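Local coordinates for conserved protein with 2 CBS domains (Pyrobaculum aerophilum, PDB 2RIH), which binds AMP through its paired CBS domains and, as in other proteins of this family, probably serves as a sensor of adenine nucleotides, at residues 50-62 / 71-83. Sequence-based numbering, arbitrary orientation. Where two conformers were deposited one is given.
Sequences PVAVVSERDILRA and GPAMPIANSPITV. With SO4 (sulfate ion), chain C; SO4 (sulfate ion), chain F.
Ile76 reaches from the short 3-10 turn at 74-76 into the hollow where strand 50-55 passes into the helix beginning at Glu56. With CG1 placed between its own backbone N and carbonyl carbon (chi1 72°) and the chain extended beyond, its CD1 meets Val54 CG1 at 3.9 Å, while CG1 of Ile59 and CB of Ala62 close the socket more loosely. Val27 and Ile24 of helix 24-34, and Leu67, also pack against this cluster. The other branch of Val54, CG2, fits against Ala77 CB, which also lies 3.6 Å from Ala52 CB; Met74, bent at chi2 and chi3, curls its SD and CE over Ala52 and onto Val51.

Beyond Ala77 the loop runs antiparallel to the strand at one hydrogen-bonded pair, Val53 N to Asn78 O and Asn78 N to Val53 O, each 2.8 Å. Pro80 then sets CG and CD against the backbone of Val51 and Ala52, CD 3.5 Å from Val51 O, with CB against Val53 CG1.

On the polar side, Asp58 and Asn78 reach toward each other from opposite directions, their carboxylate and amide planes 49° apart. Asn78 ND2 donates to Asp58 OD1 (3.0 Å) on its syn side, 26° out of the carboxylate plane, and the other oxygen, OD2, takes the nearly straight bond from Ser55 N, 2.9 Å, on its anti side. The carboxylate is thus fixed in rotation between the strand end and Asn78. Ser55 and Asp58 form a capping box, in which Ser55 OG accepts a weak bond from Arg57 N; this hydroxyl also donates to a sulfate. Ser55, Asp58, Arg61, Asn78 and Ile81 belong to one of the two AMP sites, so loop 71-81 packs on the strand and helix of the first CBS motif and, with them, lines the nucleotide cleft of a Bateman module.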
ATOM      1  N   PRO A  50      21.358  -3.617   1.749  1.00 26.22           N
ATOM      2  CA  PRO A  50      20.175  -4.096   1.006  1.00 26.43           C
ATOM      3  C   PRO A  50      20.523  -4.703  -0.346  1.00 25.35           C
ATOM      4  O   PRO A  50      21.352  -4.151  -1.077  1.00 25.43           O
ATOM      5  CB  PRO A  50      19.340  -2.825   0.789  1.00 23.78           C
ATOM      6  CG  PRO A  50      19.872  -1.835   1.717  1.00 25.60           C
ATOM      7  CD  PRO A  50      21.327  -2.152   1.889  1.00 24.74           C
ATOM      8  N   VAL A  51      19.915  -5.844  -0.665  1.00 24.65           N
ATOM      9  CA  VAL A  51      20.098  -6.465  -1.984  1.00 22.94           C
ATOM     10  C   VAL A  51      18.772  -6.583  -2.734  1.00 21.99           C
ATOM     11  O   VAL A  51      18.749  -6.677  -3.956  1.00 22.70           O
ATOM     12  CB  VAL A  51      20.829  -7.831  -1.886  1.00 22.88           C
ATOM     13  CG1 VAL A  51      22.248  -7.623  -1.309  1.00 20.69           C
ATOM     14  CG2 VAL A  51      20.041  -8.832  -1.057  1.00 21.04           C
ATOM     15  N   ALA A  52      17.661  -6.541  -2.007  1.00 21.30           N
ATOM     16  CA  ALA A  52      16.361  -6.691  -2.628  1.00 20.67           C
ATOM     17  C   ALA A  52      15.278  -6.231  -1.685  1.00 20.07           C
ATOM     18  O   ALA A  52      15.520  -6.061  -0.487  1.00 23.15           O
ATOM     19  CB  ALA A  52      16.130  -8.154  -3.024  1.00 20.24           C
ATOM     20  N   VAL A  53      14.086  -6.032  -2.235  1.00 20.30           N
ATOM     21  CA  VAL A  53      12.906  -5.711  -1.451  1.00 21.03           C
ATOM     22  C   VAL A  53      11.738  -6.609  -1.854  1.00 22.63           C
ATOM     23  O   VAL A  53      11.616  -7.015  -3.018  1.00 20.31           O
ATOM     24  CB  VAL A  53      12.508  -4.213  -1.576  1.00 22.72           C
ATOM     25  CG1 VAL A  53      13.641  -3.333  -1.061  1.00 22.60           C
ATOM     26  CG2 VAL A  53      12.123  -3.830  -3.026  1.00 21.43           C
ATOM     27  N   VAL A  54      10.907  -6.923  -0.864  1.00 21.83           N
ATOM     28  CA  VAL A  54       9.672  -7.661  -1.055  1.00 22.03           C
ATOM     29  C   VAL A  54       8.562  -6.904  -0.340  1.00 22.41           C
ATOM     30  O   VAL A  54       8.636  -6.680   0.867  1.00 22.17           O
ATOM     31  CB  VAL A  54       9.757  -9.091  -0.465  1.00 21.85           C
ATOM     32  CG1 VAL A  54       8.450  -9.850  -0.701  1.00 21.15           C
ATOM     33  CG2 VAL A  54      10.926  -9.845  -1.069  1.00 20.74           C
ATOM     34  N   SER A  55       7.548  -6.481  -1.088  1.00 23.48           N
ATOM     35  CA  SER A  55       6.402  -5.823  -0.482  1.00 22.97           C
ATOM     36  C   SER A  55       5.200  -6.753  -0.460  1.00 22.44           C
ATOM     37  O   SER A  55       5.193  -7.808  -1.102  1.00 21.12           O
ATOM     38  CB  SER A  55       6.056  -4.541  -1.226  1.00 23.86           C
ATOM     39  OG  SER A  55       5.644  -4.834  -2.539  1.00 26.91           O
ATOM     40  N   GLU A  56       4.196  -6.351   0.307  1.00 22.18           N
ATOM     41  CA  GLU A  56       2.908  -7.026   0.349  1.00 22.97           C
ATOM     42  C   GLU A  56       2.300  -7.167  -1.049  1.00 21.70           C
ATOM     43  O   GLU A  56       1.537  -8.100  -1.312  1.00 20.22           O
ATOM     44  CB  GLU A  56       1.954  -6.267   1.276  1.00 24.38           C
ATOM     45  CG  GLU A  56       1.670  -4.843   0.870  1.00 25.79           C
ATOM     46  CD  GLU A  56       0.966  -4.056   1.954  1.00 27.56           C
ATOM     47  OE1 GLU A  56       1.221  -2.847   2.056  1.00 29.84           O
ATOM     48  OE2 GLU A  56       0.171  -4.638   2.708  1.00 31.03           O
ATOM     49  N   ARG A  57       2.640  -6.237  -1.938  1.00 21.50           N
ATOM     50  CA  ARG A  57       2.222  -6.326  -3.325  1.00 22.58           C
ATOM     51  C   ARG A  57       2.847  -7.506  -4.068  1.00 22.09           C
ATOM     52  O   ARG A  57       2.194  -8.137  -4.902  1.00 24.07           O
ATOM     53  CB  ARG A  57       2.529  -5.032  -4.065  1.00 22.47           C
ATOM     54  CG  ARG A  57       2.016  -5.083  -5.485  1.00 25.20           C
ATOM     55  CD  ARG A  57       1.493  -3.757  -5.956  1.00 28.40           C
ATOM     56  NE  ARG A  57       0.378  -3.301  -5.131  1.00 29.97           N
ATOM     57  CZ  ARG A  57      -0.338  -2.216  -5.397  1.00 29.31           C
ATOM     58  NH1 ARG A  57      -0.081  -1.492  -6.479  1.00 30.63           N
ATOM     59  NH2 ARG A  57      -1.312  -1.864  -4.580  1.00 29.12           N
ATOM     60  N   ASP A  58       4.115  -7.788  -3.780  1.00 21.75           N
ATOM     61  CA  ASP A  58       4.795  -8.939  -4.371  1.00 21.79           C
ATOM     62  C   ASP A  58       4.212 -10.239  -3.819  1.00 20.17           C
ATOM     63  O   ASP A  58       4.040 -11.220  -4.545  1.00 19.54           O
ATOM     64  CB  ASP A  58       6.301  -8.872  -4.100  1.00 21.17           C
ATOM     65  CG  ASP A  58       6.957  -7.651  -4.734  1.00 23.02           C
ATOM     66  OD1 ASP A  58       6.787  -7.422  -5.958  1.00 23.39           O
ATOM     67  OD2 ASP A  58       7.651  -6.923  -4.002  1.00 22.84           O
ATOM     68  N   ILE A  59       3.914 -10.239  -2.525  1.00 19.19           N
ATOM     69  CA  ILE A  59       3.272 -11.381  -1.881  1.00 20.41           C
ATOM     70  C   ILE A  59       1.864 -11.603  -2.459  1.00 21.12           C
ATOM     71  O   ILE A  59       1.440 -12.747  -2.669  1.00 20.75           O
ATOM     72  CB  ILE A  59       3.253 -11.185  -0.347  1.00 20.43           C
ATOM     73  CG1 ILE A  59       4.690 -11.310   0.191  1.00 20.67           C
ATOM     74  CG2 ILE A  59       2.292 -12.191   0.328  1.00 19.55           C
ATOM     75  CD1 ILE A  59       4.928 -10.702   1.559  1.00 20.44           C
ATOM     76  N   LEU A  60       1.153 -10.505  -2.724  1.00 21.03           N
ATOM     77  CA  LEU A  60      -0.165 -10.559  -3.341  1.00 22.79           C
ATOM     78  C   LEU A  60      -0.092 -11.312  -4.677  1.00 21.67           C
ATOM     79  O   LEU A  60      -0.895 -12.209  -4.943  1.00 19.98           O
ATOM     80  CB  LEU A  60      -0.689  -9.130  -3.569  1.00 23.14           C
ATOM     81  CG  LEU A  60      -2.112  -8.924  -4.086  1.00 24.43           C
ATOM     82  CD1 LEU A  60      -3.102  -9.079  -2.951  1.00 23.52           C
ATOM     83  CD2 LEU A  60      -2.264  -7.530  -4.718  1.00 26.78           C
ATOM     84  N   ARG A  61       0.872 -10.923  -5.511  1.00 22.20           N
ATOM     85  CA  ARG A  61       1.082 -11.560  -6.812  0.50 23.30           C
ATOM     86  C   ARG A  61       1.422 -13.044  -6.661  1.00 22.82           C
ATOM     87  O   ARG A  61       0.971 -13.878  -7.455  1.00 23.56           O
ATOM     88  CB  ARG A  61       2.187 -10.836  -7.591  0.50 24.35           C
ATOM     89  CG  ARG A  61       2.561 -11.506  -8.914  0.50 26.81           C
ATOM     90  CD  ARG A  61       3.646 -10.742  -9.671  0.50 28.55           C
ATOM     91  NE  ARG A  61       4.762 -10.364  -8.808  0.50 30.60           N
ATOM     92  CZ  ARG A  61       5.702 -11.192  -8.359  0.50 31.84           C
ATOM     93  NH1 ARG A  61       6.663 -10.717  -7.573  0.50 31.01           N
ATOM     94  NH2 ARG A  61       5.693 -12.487  -8.677  0.50 32.93           N
ATOM     95  N   ALA A  62       2.213 -13.368  -5.637  1.00 22.03           N
ATOM     96  CA  ALA A  62       2.592 -14.745  -5.321  1.00 21.65           C
ATOM     97  C   ALA A  62       1.367 -15.608  -5.038  1.00 20.90           C
ATOM     98  O   ALA A  62       1.264 -16.729  -5.531  1.00 23.12           O
ATOM     99  CB  ALA A  62       3.538 -14.764  -4.112  1.00 21.13           C
ATOM    100  N   GLY A  71       8.464 -21.337  -0.350  1.00 24.78           N
ATOM    101  CA  GLY A  71       9.663 -21.286  -1.176  1.00 25.67           C
ATOM    102  C   GLY A  71      10.392 -19.959  -0.971  1.00 25.57           C
ATOM    103  O   GLY A  71       9.925 -19.091  -0.229  1.00 22.49           O
ATOM    104  N   PRO A  72      11.556 -19.797  -1.616  1.00 27.66           N
ATOM    105  CA  PRO A  72      12.339 -18.576  -1.470  1.00 26.80           C
ATOM    106  C   PRO A  72      11.609 -17.294  -1.891  1.00 27.35           C
ATOM    107  O   PRO A  72      10.831 -17.299  -2.860  1.00 26.76           O
ATOM    108  CB  PRO A  72      13.559 -18.831  -2.368  1.00 27.75           C
ATOM    109  CG  PRO A  72      13.156 -19.913  -3.286  1.00 28.81           C
ATOM    110  CD  PRO A  72      12.213 -20.767  -2.511  1.00 28.68           C
ATOM    111  N   ALA A  73      11.875 -16.211  -1.155  1.00 27.00           N
ATOM    112  CA  ALA A  73      11.325 -14.887  -1.462  1.00 26.46           C
ATOM    113  C   ALA A  73      12.123 -14.157  -2.529  1.00 25.33           C
ATOM    114  O   ALA A  73      11.568 -13.330  -3.240  1.00 25.64           O
ATOM    115  CB  ALA A  73      11.239 -14.025  -0.201  1.00 26.12           C
ATOM    116  N   MET A  74      13.419 -14.445  -2.647  1.00 26.06           N
ATOM    117  CA  MET A  74      14.263 -13.717  -3.608  1.00 26.11           C
ATOM    118  C   MET A  74      13.712 -13.694  -5.043  1.00 25.48           C
ATOM    119  O   MET A  74      13.728 -12.637  -5.679  1.00 26.90           O
ATOM    120  CB  MET A  74      15.721 -14.210  -3.587  1.00 25.87           C
ATOM    121  CG  MET A  74      16.673 -13.378  -4.473  1.00 26.29           C
ATOM    122  SD  MET A  74      16.734 -11.611  -4.056  1.00 27.80           S
ATOM    123  CE  MET A  74      17.850 -11.673  -2.657  1.00 24.13           C
ATOM    124  N   PRO A  75      13.248 -14.845  -5.573  1.00 25.83           N
ATOM    125  CA  PRO A  75      12.636 -14.814  -6.910  1.00 25.90           C
ATOM    126  C   PRO A  75      11.445 -13.847  -7.084  1.00 25.07           C
ATOM    127  O   PRO A  75      11.173 -13.440  -8.200  1.00 23.76           O
ATOM    128  CB  PRO A  75      12.192 -16.266  -7.128  1.00 26.31           C
ATOM    129  CG  PRO A  75      13.102 -17.068  -6.274  1.00 25.58           C
ATOM    130  CD  PRO A  75      13.317 -16.223  -5.046  1.00 25.83           C
ATOM    131  N   ILE A  76      10.744 -13.482  -6.014  1.00 25.42           N
ATOM    132  CA  ILE A  76       9.639 -12.521  -6.145  1.00 25.28           C
ATOM    133  C   ILE A  76      10.074 -11.093  -5.782  1.00 26.92           C
ATOM    134  O   ILE A  76       9.281 -10.158  -5.860  1.00 27.96           O
ATOM    135  CB  ILE A  76       8.383 -12.943  -5.342  1.00 24.70           C
ATOM    136  CG1 ILE A  76       8.574 -12.788  -3.829  1.00 25.77           C
ATOM    137  CG2 ILE A  76       8.000 -14.369  -5.692  1.00 27.87           C
ATOM    138  CD1 ILE A  76       7.278 -12.783  -3.057  1.00 22.99           C
ATOM    139  N   ALA A  77      11.340 -10.949  -5.400  1.00 25.74           N
ATOM    140  CA  ALA A  77      11.897  -9.683  -4.931  1.00 25.23           C
ATOM    141  C   ALA A  77      12.232  -8.719  -6.070  1.00 24.86           C
ATOM    142  O   ALA A  77      12.345  -9.110  -7.232  1.00 25.91           O
ATOM    143  CB  ALA A  77      13.144  -9.962  -4.088  1.00 21.89           C
ATOM    144  N   ASN A  78      12.396  -7.451  -5.710  1.00 26.14           N
ATOM    145  CA  ASN A  78      12.735  -6.389  -6.652  1.00 26.37           C
ATOM    146  C   ASN A  78      14.009  -5.698  -6.206  1.00 25.26           C
ATOM    147  O   ASN A  78      14.378  -5.767  -5.040  1.00 24.41           O
ATOM    148  CB  ASN A  78      11.607  -5.359  -6.706  1.00 28.10           C
ATOM    149  CG  ASN A  78      10.290  -5.970  -7.099  1.00 29.20           C
ATOM    150  OD1 ASN A  78      10.139  -6.470  -8.210  1.00 31.68           O
ATOM    151  ND2 ASN A  78       9.334  -5.950  -6.188  1.00 30.19           N
ATOM    152  N   SER A  79      14.675  -5.028  -7.142  1.00 24.22           N
ATOM    153  CA  SER A  79      15.875  -4.258  -6.825  1.00 24.82           C
ATOM    154  C   SER A  79      15.505  -3.088  -5.913  1.00 24.24           C
ATOM    155  O   SER A  79      14.462  -2.460  -6.116  1.00 24.41           O
ATOM    156  CB  SER A  79      16.538  -3.739  -8.097  1.00 24.48           C
ATOM    157  OG  SER A  79      17.839  -3.274  -7.822  1.00 26.79           O
ATOM    158  N   PRO A  80      16.337  -2.804  -4.888  1.00 24.35           N
ATOM    159  CA  PRO A  80      15.989  -1.698  -3.991  1.00 22.62           C
ATOM    160  C   PRO A  80      16.071  -0.312  -4.648  1.00 21.72           C
ATOM    161  O   PRO A  80      17.104   0.051  -5.232  1.00 19.16           O
ATOM    162  CB  PRO A  80      17.023  -1.819  -2.852  1.00 24.01           C
ATOM    163  CG  PRO A  80      17.628  -3.159  -3.000  1.00 24.35           C
ATOM    164  CD  PRO A  80      17.591  -3.451  -4.470  1.00 23.63           C
ATOM    165  N   ILE A  81      14.972   0.434  -4.568  1.00 19.73           N
ATOM    166  CA  ILE A  81      14.947   1.833  -4.965  1.00 21.00           C
ATOM    167  C   ILE A  81      15.218   2.641  -3.695  1.00 21.28           C
ATOM    168  O   ILE A  81      14.418   2.638  -2.753  1.00 22.37           O
ATOM    169  CB  ILE A  81      13.596   2.262  -5.596  1.00 21.23           C
ATOM    170  CG1 ILE A  81      13.230   1.368  -6.800  1.00 22.12           C
ATOM    171  CG2 ILE A  81      13.642   3.757  -5.999  1.00 20.22           C
ATOM    172  CD1 ILE A  81      14.331   1.208  -7.872  1.00 21.68           C
ATOM    173  N   THR A  82      16.353   3.325  -3.673  1.00 21.36           N
ATOM    174  CA  THR A  82      16.832   3.946  -2.452  1.00 22.72           C
ATOM    175  C   THR A  82      16.882   5.468  -2.497  1.00 23.15           C
ATOM    176  O   THR A  82      16.966   6.076  -3.562  1.00 22.33           O
ATOM    177  CB  THR A  82      18.258   3.464  -2.107  1.00 22.42           C
ATOM    178  OG1 THR A  82      19.158   3.903  -3.125  1.00 24.11           O
ATOM    179  CG2 THR A  82      18.327   1.932  -1.985  1.00 21.36           C
ATOM    180  N   VAL A  83      16.832   6.059  -1.305  1.00 23.30           N
ATOM    181  CA  VAL A  83      17.162   7.466  -1.100  1.00 23.72           C
ATOM    182  C   VAL A  83      18.108   7.544   0.083  1.00 22.99           C
ATOM    183  O   VAL A  83      18.227   6.595   0.852  1.00 20.88           O
ATOM    184  CB  VAL A  83      15.915   8.348  -0.824  1.00 23.42           C
ATOM    185  CG1 VAL A  83      15.024   8.394  -2.051  1.00 25.33           C
ATOM    186  CG2 VAL A  83      15.144   7.849   0.405  1.00 23.38           C
TER
HETATM  187  S   SO4 C 139       4.835  -1.142  -2.986  1.00 28.29           S
HETATM  188  O1  SO4 C 139       4.042  -0.372  -3.936  1.00 27.50           O
HETATM  189  O2  SO4 C 139       5.913  -0.291  -2.480  1.00 27.88           O
HETATM  190  O3  SO4 C 139       4.027  -1.567  -1.847  1.00 28.52           O
HETATM  191  O4  SO4 C 139       5.370  -2.293  -3.679  1.00 28.73           O
HETATM  192  S   SO4 F 139      -2.856   1.720  -4.715  1.00 26.48           S
HETATM  193  O1  SO4 F 139      -4.176   1.137  -4.502  1.00 27.73           O
HETATM  194  O2  SO4 F 139      -2.971   2.916  -5.530  1.00 30.11           O
HETATM  195  O3  SO4 F 139      -2.271   2.086  -3.444  1.00 29.20           O
HETATM  196  O4  SO4 F 139      -2.016   0.756  -5.392  1.00 26.89           O